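Local coordinates for protein histidinol dehydrogenase (Elizabethkingia anophelis NUHP1, PDB 6AN0) that probably catalyses the two successive NAD-dependent oxidations that turn L-histidinol into L-histidine, the last step of histidine biosynthesis, using one zinc ion per subunit, at residues Ile24-Val28 with Asp269-Ile273; Pro253-Ala257 with Gln284-Gln288. All coordinates share one frame; numbering follows the deposited sequence. Where two conformers were deposited one is given.

Interaction 1: Ile24-Val28 with Asp269-Ile273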
loop_
_atom_site.group_PDB
_atom_site.type_symbol
_atom_site.label_atom_id
_atom_site.label_comp_id
_atom_site.label_asym_id
_atom_site.label_seq_id
_atom_site.Cartn_x
_atom_site.Cartn_y
_atom_site.Cartn_z
ATOM N N ILE A 24 -6.608 9.604 23.758
ATOM C CA ILE A 24 -6.684 9.109 22.383
ATOM C C ILE A 24 -6.582 7.592 22.295
ATOM O O ILE A 24 -6.658 7.037 21.191
ATOM C CB ILE A 24 -5.593 9.748 21.498
ATOM C CG1 ILE A 24 -4.203 9.517 22.098
ATOM C CG2 ILE A 24 -5.856 11.234 21.304
ATOM C CD1 ILE A 24 -3.077 10.113 21.271
ATOM N N GLN A 25 -6.421 6.897 23.422
ATOM C CA GLN A 25 -6.175 5.460 23.393
ATOM C C GLN A 25 -7.436 4.674 23.046
ATOM O O GLN A 25 -8.502 4.885 23.635
ATOM C CB GLN A 25 -5.633 4.996 24.745
ATOM C CG GLN A 25 -4.305 5.613 25.108
ATOM C CD GLN A 25 -3.206 5.211 24.151
ATOM O OE1 GLN A 25 -3.227 4.114 23.588
ATOM N NE2 GLN A 25 -2.242 6.102 23.953
ATOM N N ARG A 26 -7.311 3.758 22.089
ATOM C CA ARG A 26 -8.355 2.778 21.873
ATOM C C ARG A 26 -8.359 1.783 23.031
ATOM O O ARG A 26 -7.396 1.714 23.801
ATOM C CB ARG A 26 -8.148 2.048 20.547
ATOM C CG ARG A 26 -8.706 2.783 19.332
ATOM C CD ARG A 26 -7.874 4.008 19.000
ATOM N NE ARG A 26 -8.221 4.565 17.693
ATOM C CZ ARG A 26 -7.625 5.626 17.162
ATOM N NH1 ARG A 26 -6.664 6.242 17.842
ATOM N NH2 ARG A 26 -7.994 6.077 15.963
ATOM N N PRO A 27 -9.447 1.029 23.201
ATOM C CA PRO A 27 -9.416 -0.071 24.170
ATOM C C PRO A 27 -8.365 -1.094 23.767
ATOM O O PRO A 27 -8.072 -1.280 22.583
ATOM C CB PRO A 27 -10.835 -0.654 24.107
ATOM C CG PRO A 27 -11.445 -0.102 22.845
ATOM C CD PRO A 27 -10.783 1.213 22.605
ATOM N N VAL A 28 -7.767 -1.737 24.776
ATOM C CA VAL A 28 -6.733 -2.727 24.507
ATOM C C VAL A 28 -7.327 -3.859 23.682
ATOM O O VAL A 28 -8.534 -4.128 23.732
ATOM C CB VAL A 28 -6.119 -3.260 25.815
ATOM C CG1 VAL A 28 -5.404 -2.146 26.566
ATOM C CG2 VAL A 28 -7.192 -3.876 26.681
ATOM N N ASP A 269 -16.262 -3.929 20.853
ATOM C CA ASP A 269 -14.925 -3.347 20.810
ATOM C C ASP A 269 -14.869 -2.027 20.040
ATOM O O ASP A 269 -13.798 -1.414 19.964
ATOM C CB ASP A 269 -13.932 -4.346 20.197
ATOM C CG ASP A 269 -13.674 -5.542 21.098
ATOM O OD1 ASP A 269 -13.800 -5.389 22.331
ATOM O OD2 ASP A 269 -13.339 -6.628 20.578
ATOM N N SER A 270 -15.981 -1.585 19.461
ATOM C CA SER A 270 -16.040 -0.280 18.818
ATOM C C SER A 270 -15.787 0.822 19.840
ATOM O O SER A 270 -15.943 0.629 21.046
ATOM C CB SER A 270 -17.403 -0.051 18.168
ATOM O OG SER A 270 -17.607 -0.903 17.064
ATOM N N GLN A 271 -15.415 1.996 19.343
ATOM C CA GLN A 271 -15.193 3.145 20.206
ATOM C C GLN A 271 -15.761 4.387 19.543
ATOM O O GLN A 271 -15.610 4.574 18.328
ATOM C CB GLN A 271 -13.701 3.368 20.500
ATOM C CG GLN A 271 -13.450 4.517 21.481
ATOM C CD GLN A 271 -11.983 4.710 21.811
ATOM O OE1 GLN A 271 -11.161 4.887 20.920
ATOM N NE2 GLN A 271 -11.647 4.667 23.106
ATOM N N VAL A 272 -16.403 5.241 20.333
ATOM C CA VAL A 272 -16.849 6.528 19.814
ATOM C C VAL A 272 -16.273 7.642 20.680
ATOM O O VAL A 272 -16.089 7.495 21.894
ATOM C CB VAL A 272 -18.392 6.634 19.712
ATOM C CG1 VAL A 272 -18.983 5.383 19.051
ATOM C CG2 VAL A 272 -19.027 6.879 21.080
ATOM N N ILE A 273 -15.977 8.769 20.031
ATOM C CA ILE A 273 -15.429 9.949 20.681
ATOM C C ILE A 273 -16.295 11.128 20.279
ATOM O O ILE A 273 -16.504 11.357 19.083
ATOM C CB ILE A 273 -13.966 10.208 20.268
ATOM C CG1 ILE A 273 -13.099 8.970 20.528
ATOM C CG2 ILE A 273 -13.415 11.424 21.013
ATOM C CD1 ILE A 273 -12.851 8.710 21.981
#
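Gln271, the first residue of strand 271-276 in a six-stranded parallel sheet of Rossmann-like α/β character, reaches across to the irregular segment Gln25-Pro27, which passes over this end of the strand after helix 20-23. Its side chain is fully stretched: CG lies anti to the backbone N (chi1 -176°) and the next bond continues the line, which brings the amide directly up to the loop. Gln271 NE2 donates to Gln25 O at 3.2 Å with a nearly straight N-H...O angle of 170°. The acceptor lies almost in the amide plane, whereas the donor is tilted modestly out of the carbonyl plane. Gln25 O also takes a bond from Arg310, and Gln271 NE2 has a second acceptor in Gln308 O, so each partner of this bond is held twice.

The other end of the amide faces Arg26. The two side chains cross at about a right angle, and Gln271 OE1 meets the aliphatic part of the arginine, 3.6 Å from Arg26 CG, instead of bonding to its guanidinium. OE1 is satisfied by the Tyr327 hydroxyl. The guanidinium continues past the contact to a salt bridge with Glu242 and a cation-pi interaction with Tyr327, a residue that thus engages both crossing side chains.

Pro27 directs its ring at the turn before the strand. Pro27 CG comes within 3.9 Å of Asp269 O, and Pro27 CD sits 3.6 Å from Gln271 NE2.

Interaction 2: Pro253-Ala257 with Gln284-Gln288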
loop_
_atom_site.group_PDB
_atom_site.type_symbol
_atom_site.label_atom_id
_atom_site.label_comp_id
_atom_site.label_asym_id
_atom_site.label_seq_id
_atom_site.Cartn_x
_atom_site.Cartn_y
_atom_site.Cartn_z
ATOM N N PRO A 253 -28.317 17.734 18.678
ATOM C CA PRO A 253 -27.995 16.645 19.617
ATOM C C PRO A 253 -28.709 15.336 19.315
ATOM O O PRO A 253 -28.133 14.266 19.560
ATOM C CB PRO A 253 -28.407 17.230 20.977
ATOM C CG PRO A 253 -28.220 18.701 20.796
ATOM C CD PRO A 253 -28.655 18.982 19.377
ATOM N N GLU A 254 -29.940 15.374 18.788
ATOM C CA GLU A 254 -30.596 14.127 18.399
ATOM C C GLU A 254 -29.826 13.429 17.287
ATOM O O GLU A 254 -29.679 12.201 17.304
ATOM C CB GLU A 254 -32.036 14.370 17.950
ATOM C CG GLU A 254 -32.773 13.053 17.658
ATOM C CD GLU A 254 -34.141 13.252 17.039
ATOM O OE1 GLU A 254 -34.308 14.187 16.225
ATOM O OE2 GLU A 254 -35.048 12.467 17.366
ATOM N N PHE A 255 -29.339 14.198 16.306
ATOM C CA PHE A 255 -28.572 13.612 15.206
ATOM C C PHE A 255 -27.248 13.049 15.707
ATOM O O PHE A 255 -26.847 11.940 15.332
ATOM C CB PHE A 255 -28.287 14.651 14.113
ATOM C CG PHE A 255 -29.498 15.170 13.384
ATOM C CD1 PHE A 255 -30.788 14.793 13.727
ATOM C CD2 PHE A 255 -29.325 16.071 12.330
ATOM C CE1 PHE A 255 -31.870 15.296 13.042
ATOM C CE2 PHE A 255 -30.406 16.578 11.643
ATOM C CZ PHE A 255 -31.686 16.197 12.001
ATOM N N VAL A 256 -26.541 13.819 16.540
ATOM C CA VAL A 256 -25.230 13.390 17.024
ATOM C C VAL A 256 -25.354 12.107 17.841
ATOM O O VAL A 256 -24.567 11.168 17.672
ATOM C CB VAL A 256 -24.563 14.521 17.833
ATOM C CG1 VAL A 256 -23.307 14.011 18.534
ATOM C CG2 VAL A 256 -24.215 15.705 16.917
ATOM N N ALA A 257 -26.340 12.045 18.737
ATOM C CA ALA A 257 -26.546 10.822 19.511
ATOM C C ALA A 257 -26.805 9.621 18.607
ATOM O O ALA A 257 -26.252 8.531 18.828
ATOM C CB ALA A 257 -27.706 11.014 20.482
ATOM N N GLN A 284 -26.848 17.663 26.367
ATOM C CA GLN A 284 -28.030 17.353 25.564
ATOM C C GLN A 284 -27.817 16.099 24.721
ATOM O O GLN A 284 -28.733 15.279 24.571
ATOM C CB GLN A 284 -28.391 18.532 24.666
ATOM C CG GLN A 284 -29.108 19.662 25.374
ATOM C CD GLN A 284 -29.591 20.723 24.404
ATOM O OE1 GLN A 284 -30.216 20.412 23.388
ATOM N NE2 GLN A 284 -29.291 21.982 24.706
ATOM N N THR A 285 -26.617 15.945 24.151
ATOM C CA THR A 285 -26.325 14.775 23.329
ATOM C C THR A 285 -26.325 13.498 24.164
ATOM O O THR A 285 -26.812 12.456 23.714
ATOM C CB THR A 285 -24.980 14.953 22.625
ATOM O OG1 THR A 285 -25.006 16.148 21.833
ATOM C CG2 THR A 285 -24.688 13.771 21.721
ATOM N N LEU A 286 -25.781 13.557 25.381
ATOM C CA LEU A 286 -25.762 12.372 26.237
ATOM C C LEU A 286 -27.165 11.983 26.678
ATOM O O LEU A 286 -27.479 10.792 26.801
ATOM C CB LEU A 286 -24.871 12.616 27.450
ATOM C CG LEU A 286 -23.376 12.649 27.140
ATOM C CD1 LEU A 286 -22.558 12.884 28.395
ATOM C CD2 LEU A 286 -22.973 11.363 26.469
ATOM N N MET A 287 -28.018 12.972 26.943
ATOM C CA MET A 287 -29.414 12.674 27.241
ATOM C C MET A 287 -30.074 11.960 26.072
ATOM O O MET A 287 -30.830 10.999 26.264
ATOM C CB MET A 287 -30.169 13.964 27.572
ATOM C CG MET A 287 -29.754 14.626 28.877
ATOM S SD MET A 287 -30.545 16.233 29.133
ATOM C CE MET A 287 -32.279 15.785 29.012
ATOM N N GLN A 288 -29.799 12.421 24.845
ATOM C CA GLN A 288 -30.333 11.758 23.662
ATOM C C GLN A 288 -29.777 10.346 23.524
ATOM O O GLN A 288 -30.499 9.425 23.128
ATOM C CB GLN A 288 -30.014 12.583 22.413
ATOM C CG GLN A 288 -30.921 13.795 22.205
ATOM C CD GLN A 288 -32.305 13.425 21.696
ATOM O OE1 GLN A 288 -32.546 12.294 21.276
ATOM N NE2 GLN A 288 -33.222 14.386 21.730
#
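Helices 253-264 and 279-293 meet here through Pro253, Glu254, Val256 and Ala257 on one and Gln284, Thr285 and Gln288 on the other. Their local axes approach to 8.0 Å and cross at -57°, and the nearest pair of CA atoms is that of Pro253 and Thr285, 4.5 Å apart. No hydrogen bond crosses between the segments, which meet by van der Waals contact, carbon against carbon and carbon against polar atoms. Pro253, at the start of its helix, presents its ring to the first turn of the opposing segment: Pro253 CB is 3.7 Å from Thr285 OG1, and Pro253 CG touches the side chain of Gln284.

Thr285 turns its two branches to different work. With chi1 at -57°, its hydroxyl folds back beside its own backbone N and hydrogen-bonds to Ile281 O, while the methyl points at the other helix. There Thr285 CG2 presses on Val256 CG1 at 3.5 Å, tighter than a usual van der Waals contact, the two side chains crossing at about a right angle. Both residues also rest on Leu274 of strand 271-276. That strand follows helix 253-264 and precedes helix 279-293, and its pairing in parallel with strand 242-247 makes helix 253-264 the connection of a beta-alpha-beta crossover.

Beyond Thr285, at the small Ala257, the helices meet CB to CB, Ala257 CB lying 3.4 Å from Gln288 CB. The Gln288 chain bends at its second torsion (chi2 -75°), laying its amide over the backbone and CB of Glu254. Gln288 OE1 stands 3.7 Å from Glu254 CG, the carboxylate and amide planes are well off parallel, and this oxygen accepts a hydrogen bond from Gln292 NE2, which also donates to Glu254 O.

How the interactions relate
Strand 271-276 connects the two contacts: it carries Gln271 of interaction 1 and, in sequence, runs between the two helices of interaction 2. The centres of the contacts are 19 Å apart and their nearest atoms about 7 Å, with no touch between them. Interaction 1 is the nearer to the probable catalytic region. The Arg26 side chain is about 6 Å from that of Glu330, one of two predicted proton acceptors, and the Gln271 side chain about 13 Å from a bound zinc ion. Helix 253-264 of interaction 2 includes Gln263, a predicted zinc and substrate ligand, whose side chain is about 7 Å from that of Gln271 and about 11 Å from that of Val256.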